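Side-chain contacts in chemotaxis operon protein (CheX) (Borrelia burgdorferi, PDB 3HZH), which probably dephosphorylates the phosphorylated chemotaxis response regulator CheY, as other members of the CheX phosphatase family do: residues 78-83 against 103-108; 90-95 against 132-137. One frame throughout, in Å; residues are numbered along the deposited sequence.

Contact 1 (78-83 against 103-108); sequences LFVASK and ATLTEV
Thr104 OG1 is gripped from both helices of the contact. It donates to Met100 O of its own helix and accepts from Asn85 ND2 of helix 74-85. Asn85 ND2 also donates to Ala81 O, so this amide ties Ala81 to Thr104 across the interface. The hydroxyl is therefore satisfied in a buried place.

No hydrogen bond links 78-83 directly to 103-108. The apolar branch of the threonine, CG2, rests against the backbone of the facing helix, with Thr104 CG2 at 4.3 Å from Ala81 CA. The small side chain of Ala81 lets the backbones come close: Ala81 CA and Thr104 CA are 6.1 Å apart. Beside this pair, Val80 CG1 meets Leu105 CD2 at 3.7 Å. Val80 CG1 lies anti to its backbone N (chi1 177°). Leu105 CG lies opposite the carbonyl carbon (chi1 -58°), and its CD2 branch, not the extended CD1, makes the contact. The two side chains cross at a slant. Leu105 also touches Ala77 and Phe134, and Val80 touches Leu32.

Away from the interface, Leu78 O takes two bonds from one residue. Ser82 N reaches it at 2.8 Å, and Ser82 OG reaches it at 2.7 Å from the other face of the carbonyl plane. Ser82 OG also bonds Tyr89 N.

Glu107 sits where CheC-like phosphatases carry the acidic residue of the E-x-x-N motif. Its OE2 is salt-bridged to a basic side chain on the chain of another protein, consistent with a partner-binding role. The contact packs helix 74-85 against the long helix 97-118 in the CheX fold.

Contact 2 (90-95 against 132-137); sequences DDFDDE and PAFIYG
Phe92 and Tyr136 stand on backbones that stay well apart, with Phe92 CA and Tyr136 CA 10.1 Å from each other. Phe92 lies in a type I beta turn from Asp91 to Asp94, closed by Asp94 N to Asp91 O at 3.0 Å. A weak bond from Asp93 N to Asp91 OD1 adds to it. On the other side, 133-135 is strand and Tyr136 follows just past its end. Ala133 and Ile135 make backbone bonds to Ile57 and Ser55 of strand 54-62.

The rings fill the distance. With chi1 at 174°, the Phe92 ring swings away from its own backbone N and out from the turn. Its far rim does the touching. Phe92 CZ lies 3.6 Å from Tyr136 CB and 3.7 Å from Tyr136 CG. The two rings form an offset edge-to-face pair, the edge of Phe92 turned to the face of Tyr136. Their centroids are 5.7 Å apart and their planes meet at 72°.

In the CheC-like fold of this chain, helices pack on an antiparallel sheet. Here the loop between helices 74-85 and 97-118 meets the end of strand 127-135, an outermost strand within the chain, and the residue just after it.

Phe134 meets another part of the Phe92 rim, edge against edge: Phe92 CE1 and Phe134 CZ are 4.2 Å apart. Phe92 is buried, also touching Ile74, Leu78 and Val101. Tyr136 is only partly covered and has a cation-pi contact with Lys98. Asp94 OD1 accepts from Glu96 N, and Asp94 OD2 bonds Thr97 OG1, the first residue of helix 97-118.

How the contacts relate
Contact 1 is buried and joins two helices. Contact 2 is partly buried and joins a loop to the end of an outer strand and the residue after it. Their centres are 10 Å apart and they touch directly. Leu78 CD2 of one packs on Phe92 N of the other at 3.8 Å, and Thr106 CG2 packs on Phe134 CB at 3.7 Å. The segments alternate along the chain, with 90-95 lying between the two helices of contact 1. Contact 1 relies on aliphatic side chains and the small Ala81 between close backbones. Contact 2 spans a wider distance with aromatic rings. Neither has a hydrogen bond between its segments; in contact 1 Asn85, outside them, bridges the two helices.

Contact 1 (78-83 against 103-108)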
loop_
_atom_site.group_PDB
_atom_site.type_symbol
_atom_site.label_atom_id
_atom_site.label_comp_id
_atom_site.label_asym_id
_atom_site.label_seq_id
_atom_site.Cartn_x
_atom_site.Cartn_y
_atom_site.Cartn_z
ATOM N N LEU B 78 17.520 3.790 3.370
ATOM C CA LEU B 78 17.435 5.250 3.391
ATOM C C LEU B 78 17.335 5.805 1.978
ATOM O O LEU B 78 16.567 6.728 1.721
ATOM C CB LEU B 78 18.662 5.850 4.097
ATOM C CG LEU B 78 18.799 5.610 5.604
ATOM C CD1 LEU B 78 20.171 6.065 6.082
ATOM C CD2 LEU B 78 17.696 6.360 6.341
ATOM N N PHE B 79 18.125 5.240 1.068
ATOM C CA PHE B 79 18.121 5.665 -0.330
ATOM C C PHE B 79 16.710 5.514 -0.896
ATOM O O PHE B 79 16.157 6.455 -1.460
ATOM C CB PHE B 79 19.081 4.798 -1.149
ATOM C CG PHE B 79 19.145 5.159 -2.606
ATOM C CD1 PHE B 79 19.974 6.180 -3.050
ATOM C CD2 PHE B 79 18.377 4.468 -3.538
ATOM C CE1 PHE B 79 20.045 6.508 -4.401
ATOM C CE2 PHE B 79 18.438 4.792 -4.896
ATOM C CZ PHE B 79 19.275 5.812 -5.326
ATOM N N VAL B 80 16.141 4.316 -0.754
ATOM C CA VAL B 80 14.784 4.040 -1.243
ATOM C C VAL B 80 13.736 4.948 -0.597
ATOM O O VAL B 80 12.897 5.521 -1.292
ATOM C CB VAL B 80 14.372 2.570 -0.986
ATOM C CG1 VAL B 80 12.929 2.350 -1.433
ATOM C CG2 VAL B 80 15.315 1.624 -1.732
ATOM N N ALA B 81 13.768 5.067 0.726
ATOM C CA ALA B 81 12.801 5.931 1.399
ATOM C C ALA B 81 12.960 7.375 0.902
ATOM O O ALA B 81 11.966 8.076 0.701
ATOM C CB ALA B 81 12.991 5.865 2.910
ATOM N N SER B 82 14.207 7.801 0.692
ATOM C CA SER B 82 14.495 9.151 0.209
ATOM C C SER B 82 13.891 9.405 -1.168
ATOM O O SER B 82 13.261 10.432 -1.401
ATOM C CB SER B 82 16.008 9.397 0.152
ATOM O OG SER B 82 16.572 9.456 1.453
ATOM N N LYS B 83 14.087 8.467 -2.081
ATOM C CA LYS B 83 13.550 8.604 -3.426
ATOM C C LYS B 83 12.019 8.625 -3.446
ATOM O O LYS B 83 11.425 9.416 -4.176
ATOM C CB LYS B 83 14.055 7.456 -4.314
ATOM C CG LYS B 83 15.557 7.454 -4.549
ATOM C CD LYS B 83 15.979 8.658 -5.376
ATOM C CE LYS B 83 17.471 8.635 -5.677
ATOM N NZ LYS B 83 17.861 9.722 -6.626
ATOM N N ALA B 103 7.576 2.800 7.458
ATOM C CA ALA B 103 6.265 2.926 6.814
ATOM C C ALA B 103 6.322 2.905 5.294
ATOM O O ALA B 103 5.399 2.412 4.637
ATOM C CB ALA B 103 5.580 4.200 7.283
ATOM N N THR B 104 7.397 3.456 4.735
ATOM C CA THR B 104 7.560 3.492 3.292
ATOM C C THR B 104 7.933 2.121 2.739
ATOM O O THR B 104 7.326 1.647 1.783
ATOM C CB THR B 104 8.649 4.511 2.862
ATOM O OG1 THR B 104 8.324 5.818 3.364
ATOM C CG2 THR B 104 8.731 4.580 1.335
ATOM N N LEU B 105 8.935 1.480 3.328
ATOM C CA LEU B 105 9.349 0.163 2.844
ATOM C C LEU B 105 8.273 -0.909 3.031
ATOM O O LEU B 105 8.094 -1.770 2.157
ATOM C CB LEU B 105 10.650 -0.272 3.524
ATOM C CG LEU B 105 11.834 0.681 3.338
ATOM C CD1 LEU B 105 13.087 0.056 3.941
ATOM C CD2 LEU B 105 12.036 0.968 1.860
ATOM N N THR B 106 7.552 -0.873 4.153
ATOM C CA THR B 106 6.494 -1.861 4.363
ATOM C C THR B 106 5.389 -1.648 3.332
ATOM O O THR B 106 4.765 -2.608 2.889
ATOM C CB THR B 106 5.872 -1.797 5.794
ATOM O OG1 THR B 106 5.371 -0.477 6.057
ATOM C CG2 THR B 106 6.907 -2.183 6.846
ATOM N N GLU B 107 5.150 -0.399 2.935
ATOM C CA GLU B 107 4.114 -0.125 1.940
ATOM C C GLU B 107 4.567 -0.651 0.581
ATOM O O GLU B 107 3.743 -1.089 -0.228
ATOM C CB GLU B 107 3.806 1.381 1.842
ATOM C CG GLU B 107 2.809 1.728 0.744
ATOM C CD GLU B 107 1.371 1.362 1.076
ATOM O OE1 GLU B 107 1.154 0.354 1.779
ATOM O OE2 GLU B 107 0.450 2.068 0.607
ATOM N N VAL B 108 5.871 -0.600 0.317
ATOM C CA VAL B 108 6.383 -1.135 -0.942
ATOM C C VAL B 108 6.090 -2.640 -0.930
ATOM O O VAL B 108 5.654 -3.204 -1.933
ATOM C CB VAL B 108 7.918 -0.931 -1.097
ATOM C CG1 VAL B 108 8.431 -1.730 -2.293
ATOM C CG2 VAL B 108 8.246 0.566 -1.304
#

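Contact 2 (90-95 against 132-137)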
loop_
_atom_site.group_PDB
_atom_site.type_symbol
_atom_site.label_atom_id
_atom_site.label_comp_id
_atom_site.label_asym_id
_atom_site.label_seq_id
_atom_site.Cartn_x
_atom_site.Cartn_y
_atom_site.Cartn_z
ATOM N N ASP B 90 19.029 10.636 5.857
ATOM C CA ASP B 90 20.386 10.114 5.966
ATOM C C ASP B 90 20.736 9.656 7.373
ATOM O O ASP B 90 21.886 9.318 7.655
ATOM C CB ASP B 90 21.385 11.179 5.517
ATOM C CG ASP B 90 21.299 12.445 6.350
ATOM O OD1 ASP B 90 22.073 13.387 6.077
ATOM O OD2 ASP B 90 20.459 12.500 7.272
ATOM N N ASP B 91 19.746 9.641 8.254
ATOM C CA ASP B 91 19.982 9.224 9.628
ATOM C C ASP B 91 18.837 8.317 10.056
ATOM O O ASP B 91 17.831 8.771 10.597
ATOM C CB ASP B 91 20.085 10.458 10.537
ATOM C CG ASP B 91 20.625 10.126 11.921
ATOM O OD1 ASP B 91 21.070 8.977 12.134
ATOM O OD2 ASP B 91 20.621 11.025 12.793
ATOM N N PHE B 92 19.011 7.026 9.791
ATOM C CA PHE B 92 18.030 5.987 10.095
ATOM C C PHE B 92 17.747 5.877 11.588
ATOM O O PHE B 92 16.815 5.189 12.013
ATOM C CB PHE B 92 18.555 4.641 9.583
ATOM C CG PHE B 92 17.697 3.463 9.963
ATOM C CD1 PHE B 92 16.510 3.187 9.287
ATOM C CD2 PHE B 92 18.086 2.624 11.003
ATOM C CE1 PHE B 92 15.723 2.086 9.639
ATOM C CE2 PHE B 92 17.307 1.521 11.367
ATOM C CZ PHE B 92 16.124 1.252 10.680
ATOM N N ASP B 93 18.571 6.550 12.382
ATOM C CA ASP B 93 18.435 6.522 13.832
ATOM C C ASP B 93 17.712 7.716 14.418
ATOM O O ASP B 93 17.584 7.865 15.639
ATOM C CB ASP B 93 19.800 6.345 14.490
ATOM C CG ASP B 93 20.216 4.889 14.561
ATOM O OD1 ASP B 93 19.312 4.026 14.625
ATOM O OD2 ASP B 93 21.430 4.603 14.595
ATOM N N ASP B 94 17.267 8.574 13.514
ATOM C CA ASP B 94 16.477 9.741 13.835
ATOM C C ASP B 94 15.122 9.059 13.995
ATOM O O ASP B 94 14.731 8.209 13.191
ATOM C CB ASP B 94 16.545 10.708 12.649
ATOM C CG ASP B 94 15.308 11.573 12.499
ATOM O OD1 ASP B 94 14.332 11.402 13.254
ATOM O OD2 ASP B 94 15.312 12.428 11.587
ATOM N N GLU B 95 14.453 9.426 15.076
ATOM C CA GLU B 95 13.171 8.906 15.519
ATOM C C GLU B 95 11.924 9.065 14.685
ATOM O O GLU B 95 10.873 8.486 14.986
ATOM C CB GLU B 95 12.910 9.488 16.883
ATOM C CG GLU B 95 13.200 8.536 17.961
ATOM C CD GLU B 95 11.963 8.306 18.757
ATOM O OE1 GLU B 95 10.876 8.627 18.229
ATOM O OE2 GLU B 95 12.063 7.801 19.889
ATOM N N PRO B 132 1.784 -5.685 6.862
ATOM C CA PRO B 132 3.227 -5.910 6.883
ATOM C C PRO B 132 3.943 -5.746 8.209
ATOM O O PRO B 132 3.449 -5.107 9.137
ATOM C CB PRO B 132 3.717 -4.906 5.847
ATOM C CG PRO B 132 2.855 -3.710 6.203
ATOM C CD PRO B 132 1.475 -4.364 6.282
ATOM N N ALA B 133 5.131 -6.330 8.284
ATOM C CA ALA B 133 5.958 -6.211 9.469
ATOM C C ALA B 133 7.287 -5.594 9.040
ATOM O O ALA B 133 7.755 -5.828 7.926
ATOM C CB ALA B 133 6.198 -7.572 10.083
ATOM N N PHE B 134 7.884 -4.793 9.916
ATOM C CA PHE B 134 9.166 -4.176 9.627
ATOM C C PHE B 134 10.150 -4.714 10.650
ATOM O O PHE B 134 9.943 -4.567 11.855
ATOM C CB PHE B 134 9.087 -2.647 9.741
ATOM C CG PHE B 134 10.346 -1.939 9.302
ATOM C CD1 PHE B 134 10.757 -1.983 7.975
ATOM C CD2 PHE B 134 11.126 -1.241 10.218
ATOM C CE1 PHE B 134 11.924 -1.339 7.556
ATOM C CE2 PHE B 134 12.299 -0.592 9.814
ATOM C CZ PHE B 134 12.699 -0.643 8.478
ATOM N N ILE B 135 11.215 -5.346 10.171
ATOM C CA ILE B 135 12.228 -5.910 11.049
ATOM C C ILE B 135 13.562 -5.272 10.680
ATOM O O ILE B 135 14.150 -5.591 9.653
ATOM C CB ILE B 135 12.329 -7.442 10.866
ATOM C CG1 ILE B 135 10.932 -8.068 10.922
ATOM C CG2 ILE B 135 13.210 -8.037 11.955
ATOM C CD1 ILE B 135 10.173 -7.780 12.194
ATOM N N TYR B 136 14.033 -4.353 11.507
ATOM C CA TYR B 136 15.296 -3.685 11.223
ATOM C C TYR B 136 16.270 -4.090 12.306
ATOM O O TYR B 136 15.948 -4.966 13.112
ATOM C CB TYR B 136 15.092 -2.172 11.213
ATOM C CG TYR B 136 14.638 -1.636 12.543
ATOM C CD1 TYR B 136 15.548 -1.420 13.574
ATOM C CD2 TYR B 136 13.284 -1.418 12.798
ATOM C CE1 TYR B 136 15.127 -1.003 14.824
ATOM C CE2 TYR B 136 12.850 -1.002 14.047
ATOM C CZ TYR B 136 13.777 -0.797 15.056
ATOM O OH TYR B 136 13.357 -0.389 16.299
ATOM N N GLY B 137 17.441 -3.456 12.341
ATOM C CA GLY B 137 18.430 -3.811 13.342
ATOM C C GLY B 137 18.221 -5.286 13.554
ATOM O O GLY B 137 18.189 -5.796 14.673
#